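Local coordinates for halocarboxylic acid dehalogenase DehI (Pseudomonas putida, PDB 3BJX), which probably hydrolyses the carbon-halogen bond of halogenated carboxylic acids, as a Group I haloacid dehalogenase with an all-helical fold, at residues K190-H198 and T219-R228. Sequence-based numbering, arbitrary orientation.
Sequences KRVADLHYH and TDEVLAPVAR. With SO4 (sulfate ion), chain K.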
loop_
_atom_site.group_PDB
_atom_site.type_symbol
_atom_site.label_atom_id
_atom_site.label_comp_id
_atom_site.label_asym_id
_atom_site.label_seq_id
_atom_site.Cartn_x
_atom_site.Cartn_y
_atom_site.Cartn_z
ATOM N N LYS A 190 -7.170 5.707 17.132
ATOM C CA LYS A 190 -6.402 6.528 16.222
ATOM C C LYS A 190 -4.904 6.430 16.521
ATOM O O LYS A 190 -4.089 6.377 15.581
ATOM C CB LYS A 190 -6.919 7.990 16.215
ATOM C CG LYS A 190 -6.023 8.996 15.484
ATOM C CD LYS A 190 -5.906 8.729 13.964
ATOM C CE LYS A 190 -5.299 9.900 13.224
ATOM N NZ LYS A 190 -4.814 9.538 11.833
ATOM N N ARG A 191 -4.547 6.377 17.811
ATOM C CA ARG A 191 -3.127 6.220 18.247
ATOM C C ARG A 191 -2.480 4.894 17.803
ATOM O O ARG A 191 -1.313 4.861 17.383
ATOM C CB ARG A 191 -2.961 6.463 19.761
ATOM C CG ARG A 191 -1.739 5.782 20.426
ATOM C CD ARG A 191 -0.483 6.666 20.627
ATOM N NE ARG A 191 0.498 5.960 21.483
ATOM C CZ ARG A 191 1.836 6.020 21.374
ATOM N NH1 ARG A 191 2.422 6.780 20.448
ATOM N NH2 ARG A 191 2.599 5.305 22.202
ATOM N N VAL A 192 -3.235 3.804 17.862
ATOM C CA VAL A 192 -2.667 2.500 17.488
ATOM C C VAL A 192 -2.570 2.356 15.968
ATOM O O VAL A 192 -1.618 1.770 15.447
ATOM C CB VAL A 192 -3.390 1.318 18.198
ATOM C CG1 VAL A 192 -4.830 1.156 17.713
ATOM C CG2 VAL A 192 -2.573 0.052 18.094
ATOM N N ALA A 193 -3.534 2.944 15.266
ATOM C CA ALA A 193 -3.504 3.049 13.819
ATOM C C ALA A 193 -2.299 3.895 13.344
ATOM O O ALA A 193 -1.504 3.434 12.529
ATOM C CB ALA A 193 -4.814 3.636 13.325
ATOM N N ASP A 194 -2.168 5.120 13.855
ATOM C CA ASP A 194 -0.991 5.941 13.569
ATOM C C ASP A 194 0.326 5.247 13.950
ATOM O O ASP A 194 1.295 5.315 13.198
ATOM C CB ASP A 194 -1.094 7.329 14.214
ATOM C CG ASP A 194 -2.135 8.225 13.543
ATOM O OD1 ASP A 194 -2.575 7.933 12.399
ATOM O OD2 ASP A 194 -2.521 9.241 14.171
ATOM N N LEU A 195 0.358 4.561 15.089
ATOM C CA LEU A 195 1.554 3.793 15.492
ATOM C C LEU A 195 2.105 2.863 14.389
ATOM O O LEU A 195 3.310 2.725 14.236
ATOM C CB LEU A 195 1.286 2.984 16.758
ATOM C CG LEU A 195 2.522 2.554 17.573
ATOM C CD1 LEU A 195 2.897 3.625 18.586
ATOM C CD2 LEU A 195 2.265 1.231 18.277
ATOM N N HIS A 196 1.205 2.238 13.636
ATOM C CA HIS A 196 1.556 1.293 12.585
ATOM C C HIS A 196 1.657 1.997 11.226
ATOM O O HIS A 196 1.908 1.361 10.198
ATOM C CB HIS A 196 0.467 0.223 12.505
ATOM C CG HIS A 196 0.434 -0.707 13.680
ATOM N ND1 HIS A 196 -0.123 -0.361 14.893
ATOM C CD2 HIS A 196 0.844 -1.993 13.809
ATOM C CE1 HIS A 196 -0.021 -1.378 15.729
ATOM N NE2 HIS A 196 0.555 -2.384 15.095
ATOM N N TYR A 197 1.455 3.319 11.244
ATOM C CA TYR A 197 1.235 4.134 10.042
ATOM C C TYR A 197 0.169 3.533 9.149
ATOM O O TYR A 197 0.391 3.295 7.949
ATOM C CB TYR A 197 2.559 4.443 9.308
ATOM C CG TYR A 197 3.459 5.299 10.165
ATOM C CD1 TYR A 197 3.243 6.669 10.273
ATOM C CD2 TYR A 197 4.493 4.731 10.910
ATOM C CE1 TYR A 197 4.032 7.461 11.085
ATOM C CE2 TYR A 197 5.307 5.520 11.722
ATOM C CZ TYR A 197 5.065 6.888 11.807
ATOM O OH TYR A 197 5.868 7.678 12.612
ATOM N N HIS A 198 -0.987 3.288 9.758
ATOM C CA HIS A 198 -2.151 2.697 9.095
ATOM C C HIS A 198 -3.226 3.762 8.829
ATOM O O HIS A 198 -3.240 4.807 9.467
ATOM C CB HIS A 198 -2.760 1.626 10.001
ATOM C CG HIS A 198 -2.046 0.304 9.973
ATOM N ND1 HIS A 198 -2.264 -0.674 10.922
ATOM C CD2 HIS A 198 -1.126 -0.203 9.118
ATOM C CE1 HIS A 198 -1.523 -1.733 10.634
ATOM N NE2 HIS A 198 -0.830 -1.475 9.540
ATOM N N THR A 219 -1.075 -1.189 23.355
ATOM C CA THR A 219 -0.611 -0.178 22.394
ATOM C C THR A 219 0.695 0.461 22.861
ATOM O O THR A 219 1.704 0.399 22.143
ATOM C CB THR A 219 -1.695 0.926 22.094
ATOM O OG1 THR A 219 -2.835 0.342 21.445
ATOM C CG2 THR A 219 -1.138 2.059 21.220
ATOM N N ASP A 220 0.678 1.058 24.058
ATOM C CA ASP A 220 1.789 1.930 24.520
ATOM C C ASP A 220 2.970 1.173 25.117
ATOM O O ASP A 220 4.099 1.673 25.137
ATOM C CB ASP A 220 1.306 2.988 25.540
ATOM C CG ASP A 220 0.339 4.008 24.936
ATOM O OD1 ASP A 220 0.252 4.130 23.693
ATOM O OD2 ASP A 220 -0.334 4.704 25.718
ATOM N N GLU A 221 2.700 -0.024 25.609
ATOM C CA GLU A 221 3.681 -0.771 26.371
ATOM C C GLU A 221 4.138 -2.039 25.663
ATOM O O GLU A 221 5.285 -2.500 25.867
ATOM C CB GLU A 221 3.128 -1.122 27.763
ATOM C CG GLU A 221 2.377 0.013 28.463
ATOM C CD GLU A 221 1.899 -0.382 29.857
ATOM O OE1 GLU A 221 2.460 -1.356 30.415
ATOM O OE2 GLU A 221 0.968 0.267 30.398
ATOM N N VAL A 222 3.249 -2.621 24.860
ATOM C CA VAL A 222 3.575 -3.842 24.124
ATOM C C VAL A 222 3.953 -3.518 22.668
ATOM O O VAL A 222 5.006 -3.920 22.205
ATOM C CB VAL A 222 2.441 -4.957 24.218
ATOM C CG1 VAL A 222 2.863 -6.260 23.514
ATOM C CG2 VAL A 222 2.062 -5.257 25.672
ATOM N N LEU A 223 3.114 -2.784 21.953
ATOM C CA LEU A 223 3.348 -2.581 20.524
ATOM C C LEU A 223 4.268 -1.410 20.192
ATOM O O LEU A 223 4.946 -1.431 19.152
ATOM C CB LEU A 223 2.028 -2.442 19.768
ATOM C CG LEU A 223 1.087 -3.655 19.697
ATOM C CD1 LEU A 223 -0.111 -3.338 18.794
ATOM C CD2 LEU A 223 1.820 -4.909 19.203
ATOM N N ALA A 224 4.308 -0.394 21.065
ATOM C CA ALA A 224 5.122 0.800 20.762
ATOM C C ALA A 224 6.617 0.509 20.509
ATOM O O ALA A 224 7.193 1.062 19.574
ATOM C CB ALA A 224 4.919 1.914 21.810
ATOM N N PRO A 225 7.249 -0.361 21.331
ATOM C CA PRO A 225 8.654 -0.629 21.036
ATOM C C PRO A 225 8.919 -1.555 19.855
ATOM O O PRO A 225 10.079 -1.703 19.462
ATOM C CB PRO A 225 9.162 -1.279 22.338
ATOM C CG PRO A 225 7.983 -1.940 22.909
ATOM C CD PRO A 225 6.808 -1.066 22.558
ATOM N N VAL A 226 7.878 -2.196 19.311
ATOM C CA VAL A 226 8.084 -3.182 18.246
ATOM C C VAL A 226 7.560 -2.784 16.879
ATOM O O VAL A 226 8.221 -3.051 15.871
ATOM C CB VAL A 226 7.557 -4.601 18.601
ATOM C CG1 VAL A 226 8.352 -5.180 19.725
ATOM C CG2 VAL A 226 6.072 -4.574 18.950
ATOM N N ALA A 227 6.372 -2.181 16.840
ATOM C CA ALA A 227 5.741 -1.793 15.593
ATOM C C ALA A 227 6.633 -0.861 14.780
ATOM O O ALA A 227 7.303 0.007 15.338
ATOM C CB ALA A 227 4.394 -1.142 15.865
ATOM N N ARG A 228 6.632 -1.048 13.459
ATOM C CA ARG A 228 7.437 -0.256 12.517
ATOM C C ARG A 228 8.965 -0.202 12.755
ATOM O O ARG A 228 9.649 0.659 12.200
ATOM C CB ARG A 228 6.838 1.148 12.334
ATOM C CG ARG A 228 5.405 1.112 11.799
ATOM C CD ARG A 228 5.348 1.019 10.274
ATOM N NE ARG A 228 5.593 -0.300 9.693
ATOM C CZ ARG A 228 4.646 -1.162 9.304
ATOM N NH1 ARG A 228 3.352 -0.907 9.485
ATOM N NH2 ARG A 228 4.997 -2.306 8.746
HETATM S S SO4 K . 7.151 10.428 11.854
HETATM O O1 SO4 K . 6.678 10.256 13.231
HETATM O O2 SO4 K . 8.310 9.571 11.599
HETATM O O3 SO4 K . 6.076 10.058 10.940
HETATM O O4 SO4 K . 7.527 11.820 11.625
#
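Val192, Leu195 and His196 pack against Thr219, Leu223 and Ala227 where the C-terminal ends of helices 183-195 and 212-223 meet, in the all-helical DehI fold. The axes of 190-195 and 219-223 lie 32° apart. Helix 183-195 ends in a Schellman motif, with Tyr197 at positive phi. One tight part lies around the His196 ring. Ala227 CB sits over one ring face in a CH-pi contact, and Leu223 CD1 meets the ring edge 3.6 Å from CE1. His196 ND1 donates to Val192 O at 2.7 Å, which fixes the ring's rotation; NE2 bonds Ser290 on helix 267-299. Leu195 has CG anti to the backbone N, which brings CD2 against Ala224 CA and Ala227 CB.

The looser, solvent side is polar. Exposed Arg191 grips Asp220 side-on, with NE at 2.9 Å and NH2 at 3.0 Å both reaching OD1. This oxygen lies in the guanidinium plane, but the two flat groups are turned 57° apart. Leu195 CD1 lies above one guanidinium face, displaced toward its rim.

At the other end is a second tight part, also polar. Tyr197 OH donates to O1 of a sulfate, probably from the crystallisation liquor, and its ring makes a cation-pi contact with Arg244 of the second subunit. Arg228 CG meets the tyrosine ring edge. Arg228 also forms salt bridges with Asp233 and Asp286. Its NH1 donates to His196 O at 2.8 Å, with an N-H...O angle of 154°.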